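Side-chain contacts in protein argonaute (Marinitoga piezophila, PDB 5I4A), which uses short guide RNAs with a 5'-hydroxyl end to find complementary DNA or RNA targets, which it then cleaves: residues V545-N550 with Y617-P622; N589-D592 with E597-E600. All blocks are in the same frame, centred on the assembly; numbering follows the deposited sequence.

Both contacts belong to the PIWI domain. Following the chain from the N terminus, strand 539-546 runs out through 545-550, which contains a type I turn, and the polypeptide passes through strands 560-565, 568-571 and 582-589 before reaching interaction 2. There the connection 589-592 meets the first turns of helix 595-605, closing a small loop of four intervening residues. The chain then arrives at 617-622, which returns to 545-550 as interaction 1 and closes a loop of 66 residues. Interaction 2 is thus nested inside interaction 1. Their centres are about 18 Å apart: one contact joins a strand end to the loop leading into helix 621-631 beside the catalytic site, the other ties the end of strand 582-589 and the loop after it to helix 595-605, at the surface.

Interaction 1: V545-N550 with Y617-P622. With nucleotides of chain B.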
# COMPACT_ATOMS: atom_id res chain seq x y z
N VAL A 545 8.17 8.09 0.66
CA VAL A 545 7.20 7.48 1.56
C VAL A 545 7.20 5.97 1.31
O VAL A 545 7.04 5.52 0.17
CB VAL A 545 5.80 8.07 1.36
CG1 VAL A 545 4.81 7.42 2.30
CG2 VAL A 545 5.82 9.58 1.56
N ASN A 546 7.38 5.20 2.38
CA ASN A 546 7.39 3.74 2.31
C ASN A 546 6.25 3.23 3.17
O ASN A 546 6.36 3.15 4.40
CB ASN A 546 8.74 3.18 2.77
CG ASN A 546 8.82 1.66 2.63
OD1 ASN A 546 7.91 1.03 2.10
ND2 ASN A 546 9.91 1.08 3.11
N LYS A 547 5.13 2.87 2.53
CA LYS A 547 4.00 2.31 3.24
C LYS A 547 4.27 0.90 3.75
O LYS A 547 3.46 0.37 4.52
CB LYS A 547 2.77 2.29 2.33
CG LYS A 547 2.82 1.23 1.25
CD LYS A 547 2.52 1.81 -0.12
CE LYS A 547 2.27 0.72 -1.15
NZ LYS A 547 1.86 1.30 -2.45
N ASN A 548 5.38 0.29 3.35
CA ASN A 548 5.70 -1.09 3.71
C ASN A 548 6.94 -1.18 4.59
O ASN A 548 7.72 -2.12 4.47
CB ASN A 548 5.90 -1.93 2.45
CG ASN A 548 4.67 -1.96 1.56
OD1 ASN A 548 3.55 -2.08 2.05
ND2 ASN A 548 4.88 -1.85 0.26
N THR A 549 7.14 -0.21 5.49
CA THR A 549 8.31 -0.25 6.35
C THR A 549 8.24 -1.44 7.29
O THR A 549 7.16 -1.82 7.77
CB THR A 549 8.47 1.05 7.14
OG1 THR A 549 9.69 1.02 7.88
CG2 THR A 549 7.32 1.25 8.11
N ASN A 550 9.39 -2.05 7.55
CA ASN A 550 9.50 -3.22 8.40
C ASN A 550 9.78 -2.87 9.85
O ASN A 550 9.83 -3.77 10.70
CB ASN A 550 10.61 -4.14 7.86
CG ASN A 550 10.45 -5.57 8.32
OD1 ASN A 550 9.37 -6.16 8.20
ND2 ASN A 550 11.52 -6.15 8.86
N TYR A 617 -7.61 7.65 6.36
CA TYR A 617 -6.58 7.25 5.42
C TYR A 617 -5.26 6.97 6.13
O TYR A 617 -4.98 7.51 7.21
CB TYR A 617 -6.38 8.35 4.37
CG TYR A 617 -7.58 8.55 3.47
CD1 TYR A 617 -8.24 7.47 2.91
CD2 TYR A 617 -8.06 9.82 3.20
CE1 TYR A 617 -9.34 7.64 2.09
CE2 TYR A 617 -9.16 10.01 2.38
CZ TYR A 617 -9.80 8.92 1.82
OH TYR A 617 -10.89 9.09 1.01
N LYS A 618 -4.46 6.10 5.53
CA LYS A 618 -3.15 5.74 6.07
C LYS A 618 -2.01 6.52 5.43
O LYS A 618 -1.02 6.82 6.11
CB LYS A 618 -2.90 4.24 5.89
CG LYS A 618 -3.79 3.37 6.76
CD LYS A 618 -4.05 2.02 6.13
CE LYS A 618 -5.03 1.22 6.98
NZ LYS A 618 -5.73 0.16 6.20
N LEU A 619 -2.13 6.86 4.16
CA LEU A 619 -1.13 7.62 3.42
C LEU A 619 -1.59 9.06 3.24
O LEU A 619 -2.78 9.36 3.33
CB LEU A 619 -0.90 6.97 2.05
CG LEU A 619 -0.38 5.54 2.11
CD1 LEU A 619 -0.38 4.89 0.73
CD2 LEU A 619 1.02 5.51 2.71
N PRO A 620 -0.66 9.99 3.00
CA PRO A 620 -1.06 11.36 2.69
C PRO A 620 -1.99 11.37 1.50
O PRO A 620 -1.81 10.62 0.54
CB PRO A 620 0.27 12.07 2.39
CG PRO A 620 1.24 10.97 2.11
CD PRO A 620 0.81 9.83 2.96
N TYR A 621 -3.02 12.22 1.57
CA TYR A 621 -4.09 12.21 0.59
C TYR A 621 -3.61 12.28 -0.86
O TYR A 621 -4.10 11.49 -1.68
CB TYR A 621 -5.07 13.35 0.91
CG TYR A 621 -6.41 13.26 0.19
CD1 TYR A 621 -7.08 12.05 0.07
CD2 TYR A 621 -7.00 14.40 -0.34
CE1 TYR A 621 -8.30 11.98 -0.57
CE2 TYR A 621 -8.22 14.34 -0.98
CZ TYR A 621 -8.87 13.13 -1.10
OH TYR A 621 -10.08 13.07 -1.74
N PRO A 622 -2.66 13.15 -1.24
CA PRO A 622 -2.17 13.11 -2.63
C PRO A 622 -1.60 11.76 -3.03
O PRO A 622 -1.82 11.31 -4.16
CB PRO A 622 -1.11 14.22 -2.66
CG PRO A 622 -0.76 14.48 -1.24
CD PRO A 622 -2.02 14.25 -0.48
P C B 5 -7.97 -1.09 3.77
OP1 C B 5 -6.59 -0.76 4.22
OP2 C B 5 -8.43 -0.62 2.43
O5' C B 5 -8.15 -2.67 3.82
C5' C B 5 -7.94 -3.40 5.03
C4' C B 5 -8.57 -4.77 4.96
O4' C B 5 -9.97 -4.64 4.61
C3' C B 5 -7.99 -5.71 3.92
O3' C B 5 -6.88 -6.42 4.44
C2' C B 5 -9.17 -6.63 3.57
O2' C B 5 -9.22 -7.74 4.45
C1' C B 5 -10.38 -5.73 3.83
N1 C B 5 -11.04 -5.23 2.60
C2 C B 5 -11.90 -6.07 1.89
O2 C B 5 -12.07 -7.23 2.28
N3 C B 5 -12.52 -5.60 0.78
C4 C B 5 -12.32 -4.34 0.38
N4 C B 5 -12.95 -3.92 -0.72
C5 C B 5 -11.45 -3.46 1.09
C6 C B 5 -10.85 -3.94 2.19
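Beside the catalytic site of the PIWI domain, a methyl group of Leu619 meets the turn that follows strand 539-546. Leu619 CD2 lies 3.7 Å from Lys547 CB and, more loosely, 4.3 Å from Val545 CG1. The contact is wholly apolar: this single methyl sits between the valine methyl and the lysine's CB, and leucine suits the place because its apolar end can meet both. CG of Lys547 sits between its backbone N and carbonyl carbon (chi1 74°), and a bend at the next bond carries the rest of the chain away from Leu619. Its NZ forms a long, weak ion pair with Asp519, an inferred active-site residue; the lysine is apolar at its base and charged at its end. An Asx turn shapes the chain here: Asn548 N donates to Asn546 OD1 over 2.9 Å, approaching from above the carbonyl plane, inside a type I turn from Asn546 to Thr549. Across the contact, Lys618 extends toward a phosphate of the bound RNA; its modelled distance to nucleotide C5 of chain B is doubtfully short. Pro620, its phi restricted by the ring, takes the N-cap position of helix 621-631. Further along that helix Asn627, a probable manganese ligand, touches Leu619 and Lys547. A strand end and a helix of the PIWI domain's RNase H fold thus meet beside Asp519 and Asn627, residues assigned to the catalytic site.

Interaction 2: N589-D592 with E597-E600; sequences NNTD and EIIE
Ile598 lays its terminal methyl over the flat amide of Asn589, with CD1 3.4 Å from ND2 and 3.5 Å from OD1. The two side chains approach from opposite directions, and CD1 lies above the plane of the amide. Ile598 reaches this far because CG1 is anti to its carbonyl carbon (chi1 -62°) and CD1 continues the extended chain. Thr591 adds a second, lighter touch, its OG1 standing 3.7 Å from the same methyl.

The amide is held from both ends. Asn589 OD1 accepts two bonds from Thr591: OG1 at 2.6 Å, in the carbonyl plane on a lone pair, and the backbone N at 2.9 Å, tilted well above that plane, which makes an Asx turn. ND2 donates to the carbonyl of Tyr593. Asparagine suits the place because one small group offers both an acceptor and a donor, along with a flat face for the isoleucine. Putting a leucine here would probably leave the OG1 and N of Thr591 without their shared acceptor and free the turn to shift.

Glu597, one residue before Ile598, turns its OE1 to the backbone N of Thr594, just ahead of helix 595-605. Ile598 itself faces the sheet, packing on Ile586 of strand 582-589, Thr541 of strand 539-546 and Phe515 of strand 513-519.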
# COMPACT_ATOMS: atom_id res chain seq x y z
N ASN A 589 15.38 19.37 0.78
CA ASN A 589 14.52 20.40 1.34
C ASN A 589 15.17 21.76 1.18
O ASN A 589 16.27 21.98 1.69
CB ASN A 589 14.20 20.14 2.82
CG ASN A 589 13.33 21.21 3.43
OD1 ASN A 589 12.56 21.87 2.74
ND2 ASN A 589 13.47 21.41 4.74
N ASN A 590 14.48 22.67 0.50
CA ASN A 590 14.87 24.08 0.45
C ASN A 590 13.69 24.99 0.80
O ASN A 590 13.71 26.18 0.47
CB ASN A 590 15.45 24.45 -0.92
CG ASN A 590 14.54 24.05 -2.07
OD1 ASN A 590 13.98 24.91 -2.75
ND2 ASN A 590 14.40 22.75 -2.30
N THR A 591 12.68 24.45 1.48
CA THR A 591 11.61 25.28 2.00
C THR A 591 12.06 25.95 3.30
O THR A 591 13.11 25.63 3.87
CB THR A 591 10.34 24.46 2.27
OG1 THR A 591 10.58 23.51 3.31
CG2 THR A 591 9.87 23.73 1.02
N ASP A 592 11.27 26.91 3.76
CA ASP A 592 11.50 27.55 5.05
C ASP A 592 10.96 26.73 6.22
O ASP A 592 11.05 27.18 7.37
CB ASP A 592 10.88 28.95 5.05
CG ASP A 592 11.45 29.82 3.95
OD1 ASP A 592 12.62 29.61 3.56
OD2 ASP A 592 10.73 30.74 3.49
N GLU A 597 8.47 20.22 10.93
CA GLU A 597 7.24 20.83 10.43
C GLU A 597 6.75 20.14 9.16
O GLU A 597 5.54 19.93 8.99
CB GLU A 597 7.46 22.32 10.18
CG GLU A 597 7.61 23.14 11.44
CD GLU A 597 8.20 24.51 11.17
OE1 GLU A 597 8.91 24.66 10.16
OE2 GLU A 597 7.95 25.43 11.98
N ILE A 598 7.67 19.77 8.27
CA ILE A 598 7.30 19.04 7.06
C ILE A 598 6.68 17.70 7.42
O ILE A 598 5.67 17.28 6.85
CB ILE A 598 8.52 18.87 6.14
CG1 ILE A 598 9.04 20.24 5.68
CG2 ILE A 598 8.16 18.01 4.93
CD1 ILE A 598 10.29 20.16 4.83
N ILE A 599 7.29 16.99 8.38
CA ILE A 599 6.78 15.68 8.78
C ILE A 599 5.37 15.82 9.34
O ILE A 599 4.50 14.98 9.08
CB ILE A 599 7.73 15.03 9.80
CG1 ILE A 599 9.13 14.87 9.20
CG2 ILE A 599 7.18 13.70 10.27
CD1 ILE A 599 9.17 14.04 7.94
N GLU A 600 5.12 16.87 10.13
CA GLU A 600 3.79 17.07 10.69
C GLU A 600 2.77 17.36 9.60
O GLU A 600 1.63 16.90 9.67
CB GLU A 600 3.82 18.20 11.72
CG GLU A 600 2.47 18.45 12.40
CD GLU A 600 2.42 19.79 13.10
OE1 GLU A 600 1.88 19.84 14.23
OE2 GLU A 600 2.91 20.78 12.52